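Local coordinates for protein acetyl-CoA acetyltransferase (Mycobacterium smegmatis, PDB 4EGV) that probably has acyltransferase activity, as a monomeric thiolase-like protein that carries an additional C-terminal domain on a thiolase fold, at residues A[226-229]-A[233-236]; A[327-332]-A[426-431]; A[474-477]-A[481-484]. All coordinates share one frame; numbering follows the deposited sequence.

Interaction 1 (A[226-229]-A[233-236]); sequences KVAA and YSSA
The C-terminal turn of helix 210-230 is tied to the loop that follows it by a serine-to-carbonyl bond from Ser234 to Ala228. The helix stops shortly after Ala229. The chain then turns back, and Ser234 comes to face the helix end, with its CA 6.2 Å from the CA of Ala228. Ser234 OG donates a hydrogen bond to the backbone O of Ala228 at 2.6 Å. The bond is a side-chain one and does not continue the helical pattern. The hydroxyl meets the carbonyl oxygen from one side, with a C=O...OG angle of 133°. It is tilted 17° from the carbonyl plane. The CA-CB bond of Ser234 is directed at the helix, and chi1 of -69° sets OG opposite its own carbonyl carbon, beside its backbone N. This torsion brings the hydroxyl to the Ala228 oxygen. The methyl of Ala228 adds little: its CB is 4.1 Å from Ser234 OG.

Neighbouring residues pack on both partners. Phe375 of helix 373-376 touches the Ala228 side chain, and Phe376 lies on Ser234. Ser235 shares a backbone hydrogen bond with Phe376, and the O of Tyr233 pairs with Thr29 OG1. The loop is therefore anchored before and after the serine.

The interface between the two segments is small, 73 Å² in all, and both touching residues are buried. One hydroxyl serves as a local clasp between a helix end and its outgoing loop. The bond gives a buried carbonyl oxygen a polar partner and occupies the proton of a buried serine. Carbonyls at a helix C terminus carry the negative end of the helix dipole, so a hydroxyl donor there is probably favourable electrostatically.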
ATOM      1  N   LYS A 226     -18.382   1.237  -0.766  1.00 43.03           N
ATOM      2  CA  LYS A 226     -19.359   2.136  -1.334  1.00 43.65           C
ATOM      3  C   LYS A 226     -18.759   3.029  -2.411  1.00 43.05           C
ATOM      4  O   LYS A 226     -19.314   3.147  -3.506  1.00 43.15           O
ATOM      5  CB  LYS A 226     -20.002   2.982  -0.256  1.00 44.43           C
ATOM      6  CG  LYS A 226     -21.028   3.933  -0.848  1.00 49.01           C
ATOM      7  CD  LYS A 226     -22.015   4.544   0.155  1.00 55.48           C
ATOM      8  CE  LYS A 226     -21.584   5.953   0.591  1.00 57.57           C
ATOM      9  NZ  LYS A 226     -20.647   5.880   1.724  1.00 59.27           N
ATOM     10  N   VAL A 227     -17.628   3.660  -2.094  1.00 42.36           N
ATOM     11  CA  VAL A 227     -16.860   4.428  -3.061  1.00 41.73           C
ATOM     12  C   VAL A 227     -16.460   3.541  -4.242  1.00 41.37           C
ATOM     13  O   VAL A 227     -16.482   3.966  -5.368  1.00 40.85           O
ATOM     14  CB  VAL A 227     -15.610   5.071  -2.390  1.00 42.13           C
ATOM     15  CG1 VAL A 227     -14.578   5.561  -3.418  1.00 41.13           C
ATOM     16  CG2 VAL A 227     -16.017   6.193  -1.454  1.00 41.39           C
ATOM     17  N   ALA A 228     -16.113   2.299  -3.966  1.00 41.31           N
ATOM     18  CA  ALA A 228     -15.686   1.389  -4.976  1.00 41.98           C
ATOM     19  C   ALA A 228     -16.775   1.074  -5.964  1.00 42.84           C
ATOM     20  O   ALA A 228     -16.487   0.896  -7.137  1.00 43.14           O
ATOM     21  CB  ALA A 228     -15.146   0.134  -4.361  1.00 41.26           C
ATOM     22  N   ALA A 229     -18.020   1.021  -5.505  1.00 44.00           N
ATOM     23  CA  ALA A 229     -19.133   0.597  -6.363  1.00 45.07           C
ATOM     24  C   ALA A 229     -19.525   1.661  -7.394  1.00 45.65           C
ATOM     25  O   ALA A 229     -20.020   1.339  -8.478  1.00 45.03           O
ATOM     26  CB  ALA A 229     -20.328   0.157  -5.546  1.00 44.77           C
ATOM     27  N   TYR A 233     -14.009   2.303 -12.883  1.00 45.93           N
ATOM     28  CA  TYR A 233     -12.798   1.561 -13.062  1.00 46.56           C
ATOM     29  C   TYR A 233     -12.714   0.353 -12.171  1.00 47.89           C
ATOM     30  O   TYR A 233     -11.841  -0.469 -12.356  1.00 47.76           O
ATOM     31  CB  TYR A 233     -11.606   2.462 -12.837  1.00 45.80           C
ATOM     32  CG  TYR A 233     -11.386   3.452 -13.944  1.00 44.42           C
ATOM     33  CD1 TYR A 233     -10.945   3.033 -15.199  1.00 41.62           C
ATOM     34  CD2 TYR A 233     -11.603   4.817 -13.745  1.00 43.21           C
ATOM     35  CE1 TYR A 233     -10.727   3.926 -16.211  1.00 39.90           C
ATOM     36  CE2 TYR A 233     -11.372   5.734 -14.782  1.00 40.82           C
ATOM     37  CZ  TYR A 233     -10.936   5.257 -16.000  1.00 39.65           C
ATOM     38  OH  TYR A 233     -10.717   6.076 -17.028  1.00 36.22           O
ATOM     39  N   SER A 234     -13.630   0.245 -11.209  1.00 50.16           N
ATOM     40  CA  SER A 234     -13.746  -0.953 -10.373  1.00 51.98           C
ATOM     41  C   SER A 234     -14.175  -2.150 -11.196  1.00 53.98           C
ATOM     42  O   SER A 234     -15.055  -2.062 -12.050  1.00 53.91           O
ATOM     43  CB  SER A 234     -14.758  -0.771  -9.276  1.00 51.22           C
ATOM     44  OG  SER A 234     -14.303   0.146  -8.346  1.00 50.63           O
ATOM     45  N   SER A 235     -13.557  -3.282 -10.925  1.00 56.21           N
ATOM     46  CA  SER A 235     -13.904  -4.460 -11.647  1.00 58.34           C
ATOM     47  C   SER A 235     -14.864  -5.237 -10.775  1.00 59.42           C
ATOM     48  O   SER A 235     -14.542  -5.525  -9.606  1.00 59.45           O
ATOM     49  CB  SER A 235     -12.654  -5.267 -11.957  1.00 58.56           C
ATOM     50  OG  SER A 235     -13.001  -6.472 -12.609  1.00 59.29           O
ATOM     51  N   ALA A 236     -16.037  -5.532 -11.351  1.00 60.48           N
ATOM     52  CA  ALA A 236     -17.129  -6.256 -10.692  1.00 61.72           C
ATOM     53  C   ALA A 236     -17.286  -5.998  -9.162  1.00 62.18           C
ATOM     54  O   ALA A 236     -17.071  -6.906  -8.366  1.00 62.14           O
ATOM     55  CB  ALA A 236     -17.023  -7.768 -11.008  1.00 61.97           C
TER

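Interaction 2 (A[327-332]-A[426-431]); sequences LRVAGI and DWVADN
Val329, in the last turn of helix 317-330, and Val428, in the loop 426-431, form the apolar part of this contact. The two side chains pass one another, each running the opposite way. Val329 CG1, anti to its backbone N (chi1 -176°), lies 3.9 Å from Val428 CB. The same methyl is 3.7 Å from Val428 O. The other branch, Val329 CG2, meets the CB of Asp430 at 3.9 Å, so the two methyls span two residues of the loop.

The polar groups turn to other partners, and no hydrogen bond joins the segments. Arg328 NH2 only grazes Asn431 CB, at 4.2 Å. That guanidinium makes a salt bridge with Glu325, whose OE2 also accepts the backbone N of Asn431, so Glu325 links helix and loop. The Asp430 carboxylate bonds His299 ND1 and Ser432 OG. His299 also touches Val329 and stacks with Trp427.

Backbone bonds finish the helix: Ile332 N to Leu327 O at 3.2 Å and Gly331 N to Arg328 O at 2.8 Å. With the positive phi of Gly331, 77°, they make a Schellman motif. This is a capped helix end overlaid by the connection from strand 414-421 to helix 432-440.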
ATOM      1  N   LEU A 327       3.794  15.927   4.879  1.00 45.96           N
ATOM      2  CA  LEU A 327       3.020  17.073   5.302  1.00 46.43           C
ATOM      3  C   LEU A 327       3.897  18.309   5.478  1.00 47.40           C
ATOM      4  O   LEU A 327       3.554  19.386   5.030  1.00 46.75           O
ATOM      5  CB  LEU A 327       2.284  16.747   6.598  1.00 46.22           C
ATOM      6  CG  LEU A 327       0.760  16.621   6.715  1.00 45.07           C
ATOM      7  CD1 LEU A 327       0.076  16.461   5.387  1.00 44.60           C
ATOM      8  CD2 LEU A 327       0.369  15.482   7.621  1.00 43.87           C
ATOM      9  N   ARG A 328       5.037  18.136   6.132  1.00 48.60           N
ATOM     10  CA  ARG A 328       5.991  19.220   6.298  1.00 49.89           C
ATOM     11  C   ARG A 328       6.469  19.825   4.953  1.00 49.97           C
ATOM     12  O   ARG A 328       6.232  20.999   4.691  1.00 49.80           O
ATOM     13  CB  ARG A 328       7.167  18.779   7.179  1.00 50.21           C
ATOM     14  CG  ARG A 328       8.005  19.932   7.688  1.00 51.63           C
ATOM     15  CD  ARG A 328       9.321  19.456   8.276  1.00 54.20           C
ATOM     16  NE  ARG A 328      10.178  18.803   7.293  1.00 56.32           N
ATOM     17  CZ  ARG A 328      11.057  19.421   6.508  1.00 57.11           C
ATOM     18  NH1 ARG A 328      11.226  20.718   6.580  1.00 57.45           N
ATOM     19  NH2 ARG A 328      11.779  18.731   5.647  1.00 56.31           N
ATOM     20  N   VAL A 329       7.030  19.000   4.100  1.00 50.39           N
ATOM     21  CA  VAL A 329       7.353  19.337   2.733  1.00 50.98           C
ATOM     22  C   VAL A 329       6.317  20.148   1.954  1.00 51.73           C
ATOM     23  O   VAL A 329       6.687  20.975   1.187  1.00 52.37           O
ATOM     24  CB  VAL A 329       7.794  18.064   1.974  1.00 50.68           C
ATOM     25  CG1 VAL A 329       8.229  18.356   0.614  1.00 50.32           C
ATOM     26  CG2 VAL A 329       8.900  17.440   2.677  1.00 49.88           C
ATOM     27  N   ALA A 330       5.033  19.948   2.156  1.00 52.40           N
ATOM     28  CA  ALA A 330       4.045  20.746   1.463  1.00 53.73           C
ATOM     29  C   ALA A 330       3.777  22.099   2.056  1.00 54.13           C
ATOM     30  O   ALA A 330       3.177  22.918   1.426  1.00 55.44           O
ATOM     31  CB  ALA A 330       2.798  20.018   1.382  1.00 53.38           C
ATOM     32  N   GLY A 331       4.186  22.311   3.281  1.00 54.56           N
ATOM     33  CA  GLY A 331       3.825  23.434   4.088  1.00 54.79           C
ATOM     34  C   GLY A 331       2.461  23.375   4.665  1.00 54.57           C
ATOM     35  O   GLY A 331       1.869  24.387   4.889  1.00 55.04           O
ATOM     36  N   ILE A 332       1.963  22.185   4.918  1.00 54.10           N
ATOM     37  CA  ILE A 332       0.627  22.055   5.416  1.00 53.50           C
ATOM     38  C   ILE A 332       0.475  21.134   6.582  1.00 53.31           C
ATOM     39  O   ILE A 332       1.365  20.476   6.981  1.00 52.97           O
ATOM     40  CB  ILE A 332      -0.331  21.684   4.299  1.00 53.77           C
ATOM     41  CG1 ILE A 332      -0.136  20.265   3.836  1.00 53.33           C
ATOM     42  CG2 ILE A 332      -0.148  22.582   3.142  1.00 53.24           C
ATOM     43  CD1 ILE A 332      -1.196  19.807   2.996  1.00 52.28           C
ATOM     44  N   ASP A 426       8.179  25.382  -5.885  1.00 55.72           N
ATOM     45  CA  ASP A 426       9.434  24.774  -6.212  1.00 56.32           C
ATOM     46  C   ASP A 426       9.508  23.461  -5.526  1.00 55.51           C
ATOM     47  O   ASP A 426       9.032  23.313  -4.462  1.00 55.33           O
ATOM     48  CB  ASP A 426      10.553  25.626  -5.660  1.00 57.11           C
ATOM     49  CG  ASP A 426      11.006  26.689  -6.602  1.00 59.41           C
ATOM     50  OD1 ASP A 426      10.243  27.079  -7.465  1.00 62.03           O
ATOM     51  OD2 ASP A 426      12.141  27.142  -6.463  1.00 59.94           O
ATOM     52  N   TRP A 427      10.158  22.509  -6.134  1.00 54.94           N
ATOM     53  CA  TRP A 427      10.412  21.245  -5.510  1.00 54.30           C
ATOM     54  C   TRP A 427      11.221  21.468  -4.271  1.00 54.03           C
ATOM     55  O   TRP A 427      12.220  22.122  -4.316  1.00 53.62           O
ATOM     56  CB  TRP A 427      11.180  20.372  -6.487  1.00 54.30           C
ATOM     57  CG  TRP A 427      11.517  19.033  -6.034  1.00 53.15           C
ATOM     58  CD1 TRP A 427      12.666  18.642  -5.512  1.00 52.76           C
ATOM     59  CD2 TRP A 427      10.693  17.883  -6.100  1.00 52.09           C
ATOM     60  NE1 TRP A 427      12.629  17.326  -5.218  1.00 52.37           N
ATOM     61  CE2 TRP A 427      11.416  16.835  -5.577  1.00 52.12           C
ATOM     62  CE3 TRP A 427       9.406  17.645  -6.541  1.00 51.53           C
ATOM     63  CZ2 TRP A 427      10.913  15.591  -5.483  1.00 51.24           C
ATOM     64  CZ3 TRP A 427       8.922  16.412  -6.441  1.00 50.57           C
ATOM     65  CH2 TRP A 427       9.655  15.399  -5.918  1.00 50.20           C
ATOM     66  N   VAL A 428      10.755  20.916  -3.168  1.00 53.67           N
ATOM     67  CA  VAL A 428      11.431  20.892  -1.890  1.00 53.72           C
ATOM     68  C   VAL A 428      11.991  19.474  -1.657  1.00 53.77           C
ATOM     69  O   VAL A 428      11.229  18.510  -1.613  1.00 53.56           O
ATOM     70  CB  VAL A 428      10.445  21.264  -0.732  1.00 53.94           C
ATOM     71  CG1 VAL A 428      11.147  21.247   0.650  1.00 53.51           C
ATOM     72  CG2 VAL A 428       9.739  22.591  -0.990  1.00 53.55           C
ATOM     73  N   ALA A 429      13.312  19.342  -1.517  1.00 53.81           N
ATOM     74  CA  ALA A 429      13.925  18.052  -1.159  1.00 53.80           C
ATOM     75  C   ALA A 429      13.438  17.573   0.228  1.00 53.76           C
ATOM     76  O   ALA A 429      13.398  18.341   1.180  1.00 53.52           O
ATOM     77  CB  ALA A 429      15.475  18.112  -1.232  1.00 53.32           C
ATOM     78  N   ASP A 430      13.051  16.303   0.323  1.00 53.74           N
ATOM     79  CA  ASP A 430      12.649  15.709   1.595  1.00 53.63           C
ATOM     80  C   ASP A 430      13.813  15.100   2.422  1.00 53.31           C
ATOM     81  O   ASP A 430      14.887  14.778   1.925  1.00 51.99           O
ATOM     82  CB  ASP A 430      11.438  14.736   1.434  1.00 53.94           C
ATOM     83  CG  ASP A 430      11.803  13.386   0.784  1.00 55.24           C
ATOM     84  OD1 ASP A 430      12.636  12.653   1.346  1.00 55.97           O
ATOM     85  OD2 ASP A 430      11.223  13.041  -0.273  1.00 55.77           O
ATOM     86  N   ASN A 431      13.521  14.935   3.703  1.00 53.69           N
ATOM     87  CA  ASN A 431      14.437  14.483   4.716  1.00 54.03           C
ATOM     88  C   ASN A 431      14.359  12.986   5.054  1.00 53.54           C
ATOM     89  O   ASN A 431      14.661  12.582   6.165  1.00 53.66           O
ATOM     90  CB  ASN A 431      14.191  15.309   5.970  1.00 54.53           C
ATOM     91  CG  ASN A 431      15.431  15.498   6.773  1.00 55.82           C
ATOM     92  OD1 ASN A 431      16.497  15.772   6.229  1.00 56.19           O
ATOM     93  ND2 ASN A 431      15.313  15.328   8.082  1.00 55.88           N
TER

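Interaction 3 (A[474-477]-A[481-484]); sequences IGRL and SRFL
Phe483 lies with one ring face against the backbone of Gly475, its partner in an antiparallel hydrogen-bonded pair. Gly475 CA sits 4.0 Å from the ring centroid, 23° off the normal, in a CH-pi contact displaced toward the rim. A chi1 of 64° swings the ring across the neighbouring strand. Arg476 O stands at the ring edge, and Leu477 crosses the ring at about a right angle, CG to CE2 at 4.0 Å.

Arg476 and Arg482 are on the other face. Their guanidinium planes are 79° apart, with Arg476 NH2 and Arg482 NH2 at 3.6 Å. Glu458 OE1 takes the NE of both arginines, and Arg482 NH1 also reaches the O atoms of Leu308 and Arg310. On the same face, Ile474 and Leu484 lie side by side, CG1 to CD2 at 3.7 Å.

Backbone bonds hold the register. Gly475 N to Phe483 O is 2.9 Å, the return bond from Phe483 N to Gly475 O is 3.2 Å, and Leu477 N gives a 3.1 Å bond to Ser481 O near the turn.

The Phe483 ring packs over the Gly475 backbone on one face of this hairpin; the other bears Arg476 and Arg482 with Ile474 and Leu484. The shared Glu458 carboxylate probably offsets the closeness of the two positive charges.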
ATOM      1  N   ILE A 474       3.524 -15.765  17.271  1.00 44.14           N
ATOM      2  CA  ILE A 474       4.733 -15.091  17.726  1.00 44.80           C
ATOM      3  C   ILE A 474       4.648 -15.013  19.235  1.00 45.79           C
ATOM      4  O   ILE A 474       3.676 -14.516  19.781  1.00 45.11           O
ATOM      5  CB  ILE A 474       4.876 -13.686  17.141  1.00 44.80           C
ATOM      6  CG1 ILE A 474       5.130 -13.731  15.634  1.00 43.23           C
ATOM      7  CG2 ILE A 474       6.004 -12.927  17.828  1.00 44.45           C
ATOM      8  CD1 ILE A 474       4.749 -12.485  14.923  1.00 38.84           C
ATOM      9  N   GLY A 475       5.695 -15.463  19.880  1.00 47.32           N
ATOM     10  CA  GLY A 475       5.757 -15.483  21.318  1.00 50.20           C
ATOM     11  C   GLY A 475       6.907 -14.758  21.946  1.00 51.97           C
ATOM     12  O   GLY A 475       7.758 -14.244  21.298  1.00 51.87           O
ATOM     13  N   ARG A 476       6.897 -14.719  23.248  1.00 54.26           N
ATOM     14  CA  ARG A 476       7.900 -14.036  23.998  1.00 56.41           C
ATOM     15  C   ARG A 476       8.395 -15.077  24.926  1.00 57.96           C
ATOM     16  O   ARG A 476       7.642 -15.902  25.348  1.00 58.71           O
ATOM     17  CB  ARG A 476       7.220 -13.019  24.874  1.00 56.36           C
ATOM     18  CG  ARG A 476       7.326 -11.602  24.507  1.00 56.34           C
ATOM     19  CD  ARG A 476       8.443 -11.245  23.615  1.00 55.43           C
ATOM     20  NE  ARG A 476       8.099  -9.963  23.059  1.00 56.04           N
ATOM     21  CZ  ARG A 476       8.778  -8.857  23.245  1.00 55.71           C
ATOM     22  NH1 ARG A 476       9.897  -8.876  23.922  1.00 56.34           N
ATOM     23  NH2 ARG A 476       8.342  -7.744  22.746  1.00 53.42           N
ATOM     24  N   LEU A 477       9.642 -15.026  25.330  1.00 59.33           N
ATOM     25  CA  LEU A 477      10.037 -15.843  26.463  1.00 60.82           C
ATOM     26  C   LEU A 477      10.141 -15.074  27.783  1.00 62.01           C
ATOM     27  O   LEU A 477       9.673 -13.960  27.911  1.00 62.05           O
ATOM     28  CB  LEU A 477      11.337 -16.539  26.180  1.00 60.02           C
ATOM     29  CG  LEU A 477      11.223 -17.566  25.100  1.00 59.40           C
ATOM     30  CD1 LEU A 477      12.571 -17.851  24.640  1.00 58.68           C
ATOM     31  CD2 LEU A 477      10.606 -18.771  25.654  1.00 59.03           C
ATOM     32  N   SER A 481      13.050 -12.288  24.523  1.00 57.33           N
ATOM     33  CA  SER A 481      13.278 -12.419  23.084  1.00 56.03           C
ATOM     34  C   SER A 481      12.084 -13.115  22.385  1.00 55.21           C
ATOM     35  O   SER A 481      11.445 -13.940  22.990  1.00 55.11           O
ATOM     36  CB  SER A 481      14.582 -13.169  22.826  1.00 55.96           C
ATOM     37  OG  SER A 481      14.502 -14.479  23.327  1.00 54.81           O
ATOM     38  N   ARG A 482      11.785 -12.771  21.125  1.00 54.03           N
ATOM     39  CA  ARG A 482      10.662 -13.374  20.367  1.00 52.46           C
ATOM     40  C   ARG A 482      11.025 -14.670  19.633  1.00 51.67           C
ATOM     41  O   ARG A 482      12.198 -14.968  19.366  1.00 51.24           O
ATOM     42  CB  ARG A 482      10.099 -12.386  19.346  1.00 52.39           C
ATOM     43  CG  ARG A 482       9.161 -11.323  19.905  1.00 51.70           C
ATOM     44  CD  ARG A 482       8.828 -10.326  18.821  1.00 49.67           C
ATOM     45  NE  ARG A 482       8.065  -9.198  19.314  1.00 47.89           N
ATOM     46  CZ  ARG A 482       8.082  -7.962  18.797  1.00 46.50           C
ATOM     47  NH1 ARG A 482       8.842  -7.634  17.766  1.00 45.12           N
ATOM     48  NH2 ARG A 482       7.321  -7.029  19.328  1.00 45.49           N
ATOM     49  N   PHE A 483       9.989 -15.428  19.306  1.00 50.70           N
ATOM     50  CA  PHE A 483      10.110 -16.625  18.477  1.00 49.96           C
ATOM     51  C   PHE A 483       8.810 -16.835  17.702  1.00 49.58           C
ATOM     52  O   PHE A 483       7.778 -16.227  17.996  1.00 49.22           O
ATOM     53  CB  PHE A 483      10.418 -17.875  19.328  1.00 49.74           C
ATOM     54  CG  PHE A 483       9.315 -18.239  20.298  1.00 48.74           C
ATOM     55  CD1 PHE A 483       8.321 -19.142  19.939  1.00 47.91           C
ATOM     56  CD2 PHE A 483       9.261 -17.655  21.569  1.00 47.30           C
ATOM     57  CE1 PHE A 483       7.289 -19.455  20.837  1.00 48.15           C
ATOM     58  CE2 PHE A 483       8.249 -17.953  22.472  1.00 46.96           C
ATOM     59  CZ  PHE A 483       7.265 -18.850  22.124  1.00 47.78           C
ATOM     60  N   LEU A 484       8.877 -17.736  16.736  1.00 49.30           N
ATOM     61  CA  LEU A 484       7.729 -18.175  15.958  1.00 48.89           C
ATOM     62  C   LEU A 484       7.381 -19.630  16.286  1.00 49.00           C
ATOM     63  O   LEU A 484       8.261 -20.422  16.615  1.00 48.45           O
ATOM     64  CB  LEU A 484       8.045 -18.035  14.463  1.00 48.65           C
ATOM     65  CG  LEU A 484       7.793 -16.707  13.784  1.00 47.25           C
ATOM     66  CD1 LEU A 484       8.474 -16.725  12.477  1.00 46.00           C
ATOM     67  CD2 LEU A 484       6.313 -16.578  13.634  1.00 46.80           C
TER

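In the fold
Following the chain from the N terminus, the three contacts come in series; none nests in or crosses another. Interaction 1 closes a short loop, with three residues between its segments, where helix 210-230 ends. Interaction 2 spans 93 residues. It brings the end of helix 317-330 to the connection leading out of strand 414-421, the last in sequence of the nine-stranded sheet, into helix 432-440. Interaction 3 closes the hairpin of strands 470-476 and 482-487, at the edge of the five-stranded sheet in the additional C-terminal domain. The contacts do not touch: centres are 33 Å apart for 1 and 2, and about 40 Å for 2 and 3. Interactions 1 and 3 lie on opposite sides of the chain's centre.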